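Transcriptional regulator, MerR family (Listeria monocytogenes str. 4b F2365, PDB 3GP4) probably binds promoter DNA as a dimer and regulates transcription, using an N-terminal winged helix-turn-helix domain and a long dimerisation helix. Local coordinates at residues R20-I25 and L50-M55; A70-G75 and E80-L85; L46-F51 and I66-L71. All coordinates share one frame; numbering follows the deposited sequence.

Contact 1 (R20-I25 and L50-M55); sequences RYYERI and LFTRQM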
loop_
_atom_site.group_PDB
_atom_site.type_symbol
_atom_site.label_atom_id
_atom_site.label_comp_id
_atom_site.label_asym_id
_atom_site.label_seq_id
_atom_site.Cartn_x
_atom_site.Cartn_y
_atom_site.Cartn_z
ATOM N N ARG A 20 14.110 -1.808 -19.470
ATOM C CA ARG A 20 15.519 -1.423 -19.627
ATOM C C ARG A 20 16.128 -1.049 -18.267
ATOM O O ARG A 20 17.278 -1.404 -17.977
ATOM C CB ARG A 20 15.702 -0.229 -20.581
ATOM C CG ARG A 20 15.396 -0.474 -22.071
ATOM C CD ARG A 20 15.331 0.856 -22.835
ATOM N NE ARG A 20 15.150 0.608 -24.261
ATOM C CZ ARG A 20 13.988 0.687 -24.913
ATOM N NH1 ARG A 20 12.882 1.070 -24.290
ATOM N NH2 ARG A 20 13.945 0.401 -26.210
ATOM N N TYR A 21 15.351 -0.306 -17.471
ATOM C CA TYR A 21 15.785 0.086 -16.120
ATOM C C TYR A 21 16.009 -1.141 -15.191
ATOM O O TYR A 21 17.009 -1.212 -14.503
ATOM C CB TYR A 21 14.758 1.068 -15.523
ATOM C CG TYR A 21 14.935 1.335 -14.033
ATOM C CD1 TYR A 21 15.964 2.141 -13.568
ATOM C CD2 TYR A 21 14.043 0.788 -13.105
ATOM C CE1 TYR A 21 16.125 2.383 -12.199
ATOM C CE2 TYR A 21 14.189 1.027 -11.743
ATOM C CZ TYR A 21 15.223 1.823 -11.309
ATOM O OH TYR A 21 15.343 2.048 -9.971
ATOM N N TYR A 22 15.068 -2.082 -15.179
ATOM C CA TYR A 22 15.214 -3.345 -14.423
ATOM C C TYR A 22 16.518 -4.058 -14.802
ATOM O O TYR A 22 17.231 -4.551 -13.931
ATOM C CB TYR A 22 14.081 -4.326 -14.726
ATOM C CG TYR A 22 12.719 -4.053 -14.133
ATOM C CD1 TYR A 22 12.513 -3.025 -13.195
ATOM C CD2 TYR A 22 11.632 -4.855 -14.489
ATOM C CE1 TYR A 22 11.240 -2.806 -12.656
ATOM C CE2 TYR A 22 10.361 -4.640 -13.966
ATOM C CZ TYR A 22 10.179 -3.612 -13.057
ATOM O OH TYR A 22 8.926 -3.421 -12.564
ATOM N N GLU A 23 16.824 -4.117 -16.090
ATOM C CA GLU A 23 18.059 -4.837 -16.486
ATOM C C GLU A 23 19.289 -4.028 -16.040
ATOM O O GLU A 23 20.239 -4.569 -15.450
ATOM C CB GLU A 23 18.083 -5.129 -18.002
ATOM C CG GLU A 23 19.429 -5.835 -18.481
ATOM C CD GLU A 23 19.555 -5.868 -19.997
ATOM O OE1 GLU A 23 18.903 -5.031 -20.653
ATOM O OE2 GLU A 23 20.291 -6.734 -20.547
ATOM N N ARG A 24 19.266 -2.730 -16.329
ATOM C CA ARG A 24 20.391 -1.853 -16.045
ATOM C C ARG A 24 20.777 -1.895 -14.575
ATOM O O ARG A 24 21.955 -1.932 -14.254
ATOM C CB ARG A 24 20.052 -0.405 -16.436
ATOM C CG ARG A 24 21.170 0.548 -16.168
ATOM C CD ARG A 24 20.993 1.858 -16.901
ATOM N NE ARG A 24 19.857 2.646 -16.395
ATOM C CZ ARG A 24 19.911 3.350 -15.262
ATOM N NH1 ARG A 24 18.866 4.065 -14.875
ATOM N NH2 ARG A 24 21.031 3.360 -14.529
ATOM N N ILE A 25 19.810 -1.873 -13.670
ATOM C CA ILE A 25 20.191 -1.812 -12.254
ATOM C C ILE A 25 20.263 -3.184 -11.543
ATOM O O ILE A 25 20.557 -3.267 -10.351
ATOM C CB ILE A 25 19.354 -0.792 -11.451
ATOM C CG1 ILE A 25 17.908 -1.251 -11.265
ATOM C CG2 ILE A 25 19.567 0.661 -12.005
ATOM C CD1 ILE A 25 17.309 -0.628 -9.998
ATOM N N LEU A 50 7.868 -10.036 -14.637
ATOM C CA LEU A 50 6.562 -10.185 -13.984
ATOM C C LEU A 50 6.684 -10.277 -12.453
ATOM O O LEU A 50 5.962 -9.589 -11.712
ATOM C CB LEU A 50 5.858 -11.405 -14.579
ATOM C CG LEU A 50 5.333 -11.223 -16.015
ATOM C CD1 LEU A 50 4.819 -12.586 -16.529
ATOM C CD2 LEU A 50 4.206 -10.200 -16.063
ATOM N N PHE A 51 7.596 -11.113 -11.972
ATOM C CA PHE A 51 7.913 -11.167 -10.536
ATOM C C PHE A 51 8.349 -9.802 -9.981
ATOM O O PHE A 51 7.870 -9.393 -8.886
ATOM C CB PHE A 51 8.958 -12.252 -10.272
ATOM C CG PHE A 51 9.336 -12.431 -8.820
ATOM C CD1 PHE A 51 8.481 -13.079 -7.928
ATOM C CD2 PHE A 51 10.561 -11.987 -8.374
ATOM C CE1 PHE A 51 8.867 -13.259 -6.592
ATOM C CE2 PHE A 51 10.955 -12.169 -7.025
ATOM C CZ PHE A 51 10.115 -12.801 -6.157
ATOM N N THR A 52 9.225 -9.098 -10.718
ATOM C CA THR A 52 9.760 -7.799 -10.279
ATOM C C THR A 52 8.648 -6.782 -10.146
ATOM O O THR A 52 8.489 -6.154 -9.070
ATOM C CB THR A 52 10.839 -7.253 -11.248
ATOM O OG1 THR A 52 11.930 -8.164 -11.269
ATOM C CG2 THR A 52 11.376 -5.861 -10.792
ATOM N N ARG A 53 7.857 -6.661 -11.212
ATOM C CA ARG A 53 6.704 -5.774 -11.230
ATOM C C ARG A 53 5.785 -6.040 -10.020
ATOM O O ARG A 53 5.446 -5.104 -9.289
ATOM C CB ARG A 53 5.922 -5.882 -12.544
ATOM C CG ARG A 53 4.795 -4.820 -12.674
ATOM C CD ARG A 53 5.404 -3.402 -12.590
ATOM N NE ARG A 53 4.450 -2.361 -12.180
ATOM C CZ ARG A 53 4.556 -1.649 -11.059
ATOM N NH1 ARG A 53 5.579 -1.849 -10.225
ATOM N NH2 ARG A 53 3.639 -0.728 -10.772
ATOM N N GLN A 54 5.448 -7.302 -9.785
ATOM C CA GLN A 54 4.474 -7.659 -8.726
ATOM C C GLN A 54 5.037 -7.348 -7.363
ATOM O O GLN A 54 4.341 -6.760 -6.484
ATOM C CB GLN A 54 4.049 -9.119 -8.844
ATOM C CG GLN A 54 2.994 -9.572 -7.794
ATOM C CD GLN A 54 2.681 -11.081 -7.778
ATOM O OE1 GLN A 54 3.482 -11.920 -8.218
ATOM N NE2 GLN A 54 1.501 -11.428 -7.242
ATOM N N MET A 55 6.309 -7.714 -7.169
ATOM C CA MET A 55 6.989 -7.430 -5.907
ATOM C C MET A 55 7.185 -5.949 -5.630
ATOM O O MET A 55 6.955 -5.511 -4.512
ATOM C CB MET A 55 8.319 -8.198 -5.774
ATOM C CG MET A 55 8.113 -9.727 -5.594
ATOM S SD MET A 55 6.954 -10.295 -4.297
ATOM C CE MET A 55 5.941 -11.372 -5.253
#

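Contact 2 (A70-G75 and E80-L85); sequences ALFREG and EARAEL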
loop_
_atom_site.group_PDB
_atom_site.type_symbol
_atom_site.label_atom_id
_atom_site.label_comp_id
_atom_site.label_asym_id
_atom_site.label_seq_id
_atom_site.Cartn_x
_atom_site.Cartn_y
_atom_site.Cartn_z
ATOM N N ALA A 70 21.187 -10.973 -7.538
ATOM C CA ALA A 70 22.640 -11.187 -7.335
ATOM C C ALA A 70 22.974 -12.574 -6.756
ATOM O O ALA A 70 23.867 -13.267 -7.278
ATOM C CB ALA A 70 23.280 -10.061 -6.489
ATOM N N LEU A 71 22.287 -12.969 -5.684
ATOM C CA LEU A 71 22.430 -14.335 -5.132
ATOM C C LEU A 71 22.130 -15.425 -6.159
ATOM O O LEU A 71 22.948 -16.366 -6.361
ATOM C CB LEU A 71 21.558 -14.518 -3.885
ATOM C CG LEU A 71 21.949 -13.707 -2.640
ATOM C CD1 LEU A 71 20.834 -13.674 -1.605
ATOM C CD2 LEU A 71 23.253 -14.235 -1.968
ATOM N N PHE A 72 20.972 -15.295 -6.812
ATOM C CA PHE A 72 20.576 -16.184 -7.897
ATOM C C PHE A 72 21.672 -16.339 -8.962
ATOM O O PHE A 72 22.010 -17.472 -9.368
ATOM C CB PHE A 72 19.241 -15.711 -8.510
ATOM C CG PHE A 72 18.869 -16.426 -9.792
ATOM C CD1 PHE A 72 18.313 -17.696 -9.750
ATOM C CD2 PHE A 72 19.095 -15.830 -11.028
ATOM C CE1 PHE A 72 17.980 -18.369 -10.927
ATOM C CE2 PHE A 72 18.750 -16.482 -12.216
ATOM C CZ PHE A 72 18.185 -17.755 -12.156
ATOM N N ARG A 73 22.267 -15.231 -9.381
ATOM C CA ARG A 73 23.294 -15.291 -10.415
ATOM C C ARG A 73 24.588 -15.962 -9.932
ATOM O O ARG A 73 25.287 -16.615 -10.715
ATOM C CB ARG A 73 23.518 -13.913 -11.058
ATOM C CG ARG A 73 22.306 -13.529 -11.961
ATOM C CD ARG A 73 22.583 -12.378 -12.920
ATOM N NE ARG A 73 23.725 -12.655 -13.791
ATOM C CZ ARG A 73 24.611 -11.744 -14.185
ATOM N NH1 ARG A 73 24.486 -10.477 -13.814
ATOM N NH2 ARG A 73 25.630 -12.101 -14.960
ATOM N N GLU A 74 24.879 -15.822 -8.647
ATOM C CA GLU A 74 26.065 -16.434 -8.023
ATOM C C GLU A 74 26.032 -17.967 -7.994
ATOM O O GLU A 74 27.087 -18.621 -7.967
ATOM C CB GLU A 74 26.199 -15.927 -6.597
ATOM C CG GLU A 74 27.595 -15.896 -6.104
ATOM C CD GLU A 74 28.316 -14.672 -6.599
ATOM O OE1 GLU A 74 27.911 -13.565 -6.185
ATOM O OE2 GLU A 74 29.254 -14.822 -7.408
ATOM N N GLY A 75 24.838 -18.539 -7.956
ATOM C CA GLY A 75 24.710 -19.979 -8.059
ATOM C C GLY A 75 24.111 -20.734 -6.887
ATOM O O GLY A 75 23.615 -20.171 -5.900
ATOM N N GLU A 80 20.115 -21.220 0.418
ATOM C CA GLU A 80 19.616 -20.932 1.766
ATOM C C GLU A 80 19.498 -19.417 2.020
ATOM O O GLU A 80 18.473 -18.946 2.564
ATOM C CB GLU A 80 20.495 -21.575 2.851
ATOM C CG GLU A 80 19.840 -21.476 4.222
ATOM C CD GLU A 80 20.614 -22.201 5.310
ATOM O OE1 GLU A 80 21.130 -21.512 6.215
ATOM O OE2 GLU A 80 20.713 -23.453 5.250
ATOM N N ALA A 81 20.519 -18.656 1.610
ATOM C CA ALA A 81 20.512 -17.185 1.763
ATOM C C ALA A 81 19.350 -16.544 1.001
ATOM O O ALA A 81 18.718 -15.577 1.481
ATOM C CB ALA A 81 21.822 -16.581 1.320
ATOM N N ARG A 82 19.071 -17.066 -0.184
ATOM C CA ARG A 82 17.899 -16.600 -0.908
ATOM C C ARG A 82 16.556 -16.876 -0.173
ATOM O O ARG A 82 15.672 -16.025 -0.210
ATOM C CB ARG A 82 17.887 -17.159 -2.320
ATOM C CG ARG A 82 18.680 -16.360 -3.291
ATOM C CD ARG A 82 18.607 -17.012 -4.686
ATOM N NE ARG A 82 19.641 -18.064 -4.841
ATOM C CZ ARG A 82 19.581 -19.052 -5.736
ATOM N NH1 ARG A 82 18.549 -19.172 -6.569
ATOM N NH2 ARG A 82 20.574 -19.922 -5.821
ATOM N N ALA A 83 16.396 -18.046 0.458
ATOM C CA ALA A 83 15.168 -18.355 1.190
ATOM C C ALA A 83 15.048 -17.429 2.401
ATOM O O ALA A 83 13.943 -16.938 2.687
ATOM C CB ALA A 83 15.074 -19.813 1.635
ATOM N N GLU A 84 16.164 -17.183 3.081
ATOM C CA GLU A 84 16.160 -16.262 4.239
ATOM C C GLU A 84 15.754 -14.835 3.838
ATOM O O GLU A 84 15.042 -14.122 4.607
ATOM C CB GLU A 84 17.528 -16.207 4.893
ATOM C CG GLU A 84 17.898 -17.478 5.655
ATOM C CD GLU A 84 16.992 -17.724 6.845
ATOM O OE1 GLU A 84 16.669 -16.739 7.566
ATOM O OE2 GLU A 84 16.600 -18.902 7.054
ATOM N N LEU A 85 16.267 -14.408 2.680
ATOM C CA LEU A 85 15.943 -13.075 2.126
ATOM C C LEU A 85 14.440 -12.963 1.857
ATOM O O LEU A 85 13.791 -12.002 2.337
ATOM C CB LEU A 85 16.768 -12.798 0.862
ATOM C CG LEU A 85 16.692 -11.445 0.123
ATOM C CD1 LEU A 85 17.906 -11.295 -0.763
ATOM C CD2 LEU A 85 15.440 -11.285 -0.757
#

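Contact 3 (L46-F51 and I66-L71); sequences LRWILF and IDYLAL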
loop_
_atom_site.group_PDB
_atom_site.type_symbol
_atom_site.label_atom_id
_atom_site.label_comp_id
_atom_site.label_asym_id
_atom_site.label_seq_id
_atom_site.Cartn_x
_atom_site.Cartn_y
_atom_site.Cartn_z
ATOM N N LEU A 46 10.694 -12.998 -19.145
ATOM C CA LEU A 46 9.317 -12.535 -18.833
ATOM C C LEU A 46 8.948 -12.896 -17.398
ATOM O O LEU A 46 8.345 -12.083 -16.690
ATOM C CB LEU A 46 8.301 -13.117 -19.830
ATOM C CG LEU A 46 8.648 -12.770 -21.285
ATOM C CD1 LEU A 46 8.105 -13.832 -22.246
ATOM C CD2 LEU A 46 8.181 -11.356 -21.683
ATOM N N ARG A 47 9.313 -14.097 -16.952
ATOM C CA ARG A 47 9.009 -14.499 -15.567
ATOM C C ARG A 47 9.698 -13.559 -14.570
ATOM O O ARG A 47 9.112 -13.171 -13.530
ATOM C CB ARG A 47 9.394 -15.950 -15.282
ATOM C CG ARG A 47 8.652 -16.978 -16.175
ATOM C CD ARG A 47 8.799 -18.381 -15.631
ATOM N NE ARG A 47 8.439 -19.424 -16.610
ATOM C CZ ARG A 47 7.201 -19.754 -16.977
ATOM N NH1 ARG A 47 6.135 -19.124 -16.472
ATOM N NH2 ARG A 47 7.022 -20.735 -17.865
ATOM N N TRP A 48 10.932 -13.170 -14.870
ATOM C CA TRP A 48 11.609 -12.196 -13.972
ATOM C C TRP A 48 10.975 -10.796 -13.998
ATOM O O TRP A 48 10.883 -10.141 -12.967
ATOM C CB TRP A 48 13.092 -12.084 -14.295
ATOM C CG TRP A 48 13.884 -13.144 -13.629
ATOM C CD1 TRP A 48 14.312 -14.329 -14.192
ATOM C CD2 TRP A 48 14.354 -13.145 -12.291
ATOM N NE1 TRP A 48 15.016 -15.068 -13.271
ATOM C CE2 TRP A 48 15.070 -14.355 -12.095
ATOM C CE3 TRP A 48 14.253 -12.240 -11.226
ATOM C CZ2 TRP A 48 15.648 -14.697 -10.865
ATOM C CZ3 TRP A 48 14.850 -12.579 -10.005
ATOM C CH2 TRP A 48 15.534 -13.794 -9.839
ATOM N N ILE A 49 10.554 -10.345 -15.172
ATOM C CA ILE A 49 9.933 -9.002 -15.298
ATOM C C ILE A 49 8.614 -8.960 -14.494
ATOM O O ILE A 49 8.333 -8.019 -13.709
ATOM C CB ILE A 49 9.720 -8.648 -16.785
ATOM C CG1 ILE A 49 11.089 -8.387 -17.456
ATOM C CG2 ILE A 49 8.827 -7.411 -16.933
ATOM C CD1 ILE A 49 11.087 -8.487 -19.021
ATOM N N LEU A 50 7.868 -10.036 -14.637
ATOM C CA LEU A 50 6.562 -10.185 -13.984
ATOM C C LEU A 50 6.684 -10.277 -12.453
ATOM O O LEU A 50 5.962 -9.589 -11.712
ATOM C CB LEU A 50 5.858 -11.405 -14.579
ATOM C CG LEU A 50 5.333 -11.223 -16.015
ATOM C CD1 LEU A 50 4.819 -12.586 -16.529
ATOM C CD2 LEU A 50 4.206 -10.200 -16.063
ATOM N N PHE A 51 7.596 -11.113 -11.972
ATOM C CA PHE A 51 7.913 -11.167 -10.536
ATOM C C PHE A 51 8.349 -9.802 -9.981
ATOM O O PHE A 51 7.870 -9.393 -8.886
ATOM C CB PHE A 51 8.958 -12.252 -10.272
ATOM C CG PHE A 51 9.336 -12.431 -8.820
ATOM C CD1 PHE A 51 8.481 -13.079 -7.928
ATOM C CD2 PHE A 51 10.561 -11.987 -8.374
ATOM C CE1 PHE A 51 8.867 -13.259 -6.592
ATOM C CE2 PHE A 51 10.955 -12.169 -7.025
ATOM C CZ PHE A 51 10.115 -12.801 -6.157
ATOM N N ILE A 66 17.341 -6.559 -5.831
ATOM C CA ILE A 66 18.675 -6.574 -6.469
ATOM C C ILE A 66 19.557 -7.635 -5.819
ATOM O O ILE A 66 20.213 -8.417 -6.546
ATOM C CB ILE A 66 19.322 -5.176 -6.500
ATOM C CG1 ILE A 66 18.559 -4.288 -7.505
ATOM C CG2 ILE A 66 20.800 -5.222 -6.984
ATOM C CD1 ILE A 66 18.920 -2.781 -7.424
ATOM N N ASP A 67 19.546 -7.712 -4.482
ATOM C CA ASP A 67 20.325 -8.754 -3.738
ATOM C C ASP A 67 19.887 -10.150 -4.119
ATOM O O ASP A 67 20.732 -11.047 -4.254
ATOM C CB ASP A 67 20.172 -8.659 -2.192
ATOM C CG ASP A 67 21.105 -7.654 -1.548
ATOM O OD1 ASP A 67 21.795 -6.896 -2.257
ATOM O OD2 ASP A 67 21.142 -7.613 -0.295
ATOM N N TYR A 68 18.578 -10.339 -4.257
ATOM C CA TYR A 68 17.997 -11.649 -4.560
ATOM C C TYR A 68 18.451 -12.132 -5.931
ATOM O O TYR A 68 18.934 -13.277 -6.075
ATOM C CB TYR A 68 16.463 -11.590 -4.488
ATOM C CG TYR A 68 15.814 -12.905 -4.835
ATOM C CD1 TYR A 68 15.742 -13.923 -3.908
ATOM C CD2 TYR A 68 15.287 -13.125 -6.110
ATOM C CE1 TYR A 68 15.152 -15.144 -4.215
ATOM C CE2 TYR A 68 14.700 -14.348 -6.435
ATOM C CZ TYR A 68 14.632 -15.350 -5.464
ATOM O OH TYR A 68 14.046 -16.575 -5.761
ATOM N N LEU A 69 18.329 -11.266 -6.936
ATOM C CA LEU A 69 18.903 -11.593 -8.252
ATOM C C LEU A 69 20.428 -11.840 -8.213
ATOM O O LEU A 69 20.897 -12.838 -8.809
ATOM C CB LEU A 69 18.549 -10.547 -9.310
ATOM C CG LEU A 69 19.087 -10.960 -10.684
ATOM C CD1 LEU A 69 18.413 -12.220 -11.201
ATOM C CD2 LEU A 69 18.873 -9.849 -11.629
ATOM N N ALA A 70 21.187 -10.973 -7.538
ATOM C CA ALA A 70 22.640 -11.187 -7.335
ATOM C C ALA A 70 22.974 -12.574 -6.756
ATOM O O ALA A 70 23.867 -13.267 -7.278
ATOM C CB ALA A 70 23.280 -10.061 -6.489
ATOM N N LEU A 71 22.287 -12.969 -5.684
ATOM C CA LEU A 71 22.430 -14.335 -5.132
ATOM C C LEU A 71 22.130 -15.425 -6.159
ATOM O O LEU A 71 22.948 -16.366 -6.361
ATOM C CB LEU A 71 21.558 -14.518 -3.885
ATOM C CG LEU A 71 21.949 -13.707 -2.640
ATOM C CD1 LEU A 71 20.834 -13.674 -1.605
ATOM C CD2 LEU A 71 23.253 -14.235 -1.968
#

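Contact 1 (R20-I25 and L50-M55)
Tyr22 and Thr52 meet through their first torsions: CG of Tyr22 stands anti to its carbonyl carbon (chi1 -74°), and Thr52 CG2 anti to its backbone N, with OG1 beside that nitrogen. The two side chains come from opposite directions, and the methyl lands on the flat of the ring. Thr52 CG2 sits 3.5 Å from the centroid of the Tyr22 ring and 14° off its normal, a well-centred CH-pi contact. The methyl is within contact of all six ring carbons, Tyr22 CZ most closely at 3.4 Å from Thr52 CG2, while Thr52 CB leans on the CE2 side of the ring. Thr52 OG1 takes no part here; it is hydrogen-bonded to the carbonyl of Trp48, one turn back on its own helix, a bond that should hold the rotation in which the methyl faces the ring.

Helix 16-25 and helix 43-57 both belong to the MerR-type DNA-binding domain. In this family the helix equivalent to 16-25 is the second of the helix-turn-helix, so Tyr22 ties the probable recognition helix to the helix that follows the wing region. Around this junction Leu27 touches Tyr22 and Ile28 touches Thr52.

Beyond the ring, the phenol oxygen lies beside the backbone and the aliphatic part of Arg53. Tyr22 OH is 3.5 Å from Arg53 CA and equally 3.5 Å from Arg53 CD, because the arginine chain bends after CB and brings CD back past the hydroxyl. The ring and guanidinium planes are 46° apart, with no stacking between them. The hydroxyl is satisfied by a hydrogen bond to a bound glycerol, probably picked up from the crystallisation liquor.

Contact 2 (A70-G75 and E80-L85)
The guanidinium of Arg82 has one face laid against the backbone of Phe72, with Phe72 CA 3.6 Å above its plane and displaced toward the rim. At its edge lies the carbonyl oxygen of Gly75. The Phe72 ring stands steeply to this group, the planes 78° apart, and takes Arg82 NH1 at its own edge, 3.5 Å from Phe72 CD1; this is therefore no cation-pi stack. The setting is an antiparallel helical hairpin: helix 62-74 ends, a short turn follows, and helix 79-130, the long helix that pairs with the second subunit, runs back at 163°, with the segment axes 9.9 Å apart.

Leu71 packs between the two helices close to the turn. It slides past Arg82 in the opposite direction, its CB 3.5 Å from Arg82 CG, so the aliphatic part of the arginine packs along the leucine. Further out, Leu71 CD1 meets Leu85 CD1 at 3.9 Å and also touches Ala81 CB.

Arg82 is bent at its third torsion, which swings its polar end toward the close of helix 62-74. There Gly75, with positive phi, turns the chain out of the helix. The guanidinium is shared: NE is bonded to Thr78 OG1 in the turn, and the strongest partner is Glu124 of the second subunit, which forms a salt bridge with NH2. The arginine thus joins hairpin turn and dimer partner. Within the hairpin itself, Arg82 NH2 gives Gly75 O a weak hydrogen bond of 3.1 Å, bent to 124° at the hydrogen.

Contact 3 (L46-F51 and I66-L71)
Leu69 pushes one methyl, CD1, onto a face of the Trp48 indole, and this is the bump around which the contact is shaped. Leu69 CD1 lies 3.7 Å from the centroid of the six-membered ring of Trp48 and 16° off its normal, a CH-pi contact. Although Leu69 CB does not aim straight across, CG stands anti to the backbone N (chi1 -176°), and the branch reaches the indole.

The outer corner of the same indole, CH2, projects between Leu69 and Tyr68. Trp48 CH2 comes within 3.5 Å of Tyr68 CE2, while Trp48 CZ3 lies near the plane of the tyrosine ring at its edge. The two aromatics meet rim to rim with planes at 47°, neither over the other's face. Phe51, one turn further along helix 43-57, adds a looser touch, its CE2 4.4 Å from Tyr68 CE2.

These large side chains span a wide gap: the segment axes stay 13.0 Å apart and run roughly antiparallel. They join two helices of the MerR-type DNA-binding domain, 43-57 and 62-74, and Pro29 lies against both Trp48 and Leu69.

All four touching residues are buried and meet through carbon alone, so the interface rests on shape and dispersion; the phenol of Tyr68 is directed instead to a hydrogen bond with Tyr114 OH of the second subunit.

Contact 3 sits between the other two, its centre about 7 Å from that of contact 1 and about 11 Å from that of contact 2. Helix 43-57 serves contacts 1 and 3, and helix 62-74 serves contacts 3 and 2, so packing runs from helix 16-25 to the start of the long helix 79-130. The joints touch: Tyr22 CE2 is 3.9 Å from Ile49 O, and Phe72 CD2 is 3.6 Å from Trp48 CZ2. Contacts 1 and 2 do not meet, their nearest atoms being about 7 Å apart. Tyr114 lines the d-methionine pocket of this chain with Lys110 and Leu118; Tyr114 of the second subunit is hydrogen-bonded to Tyr68 and, weakly, to Arg82.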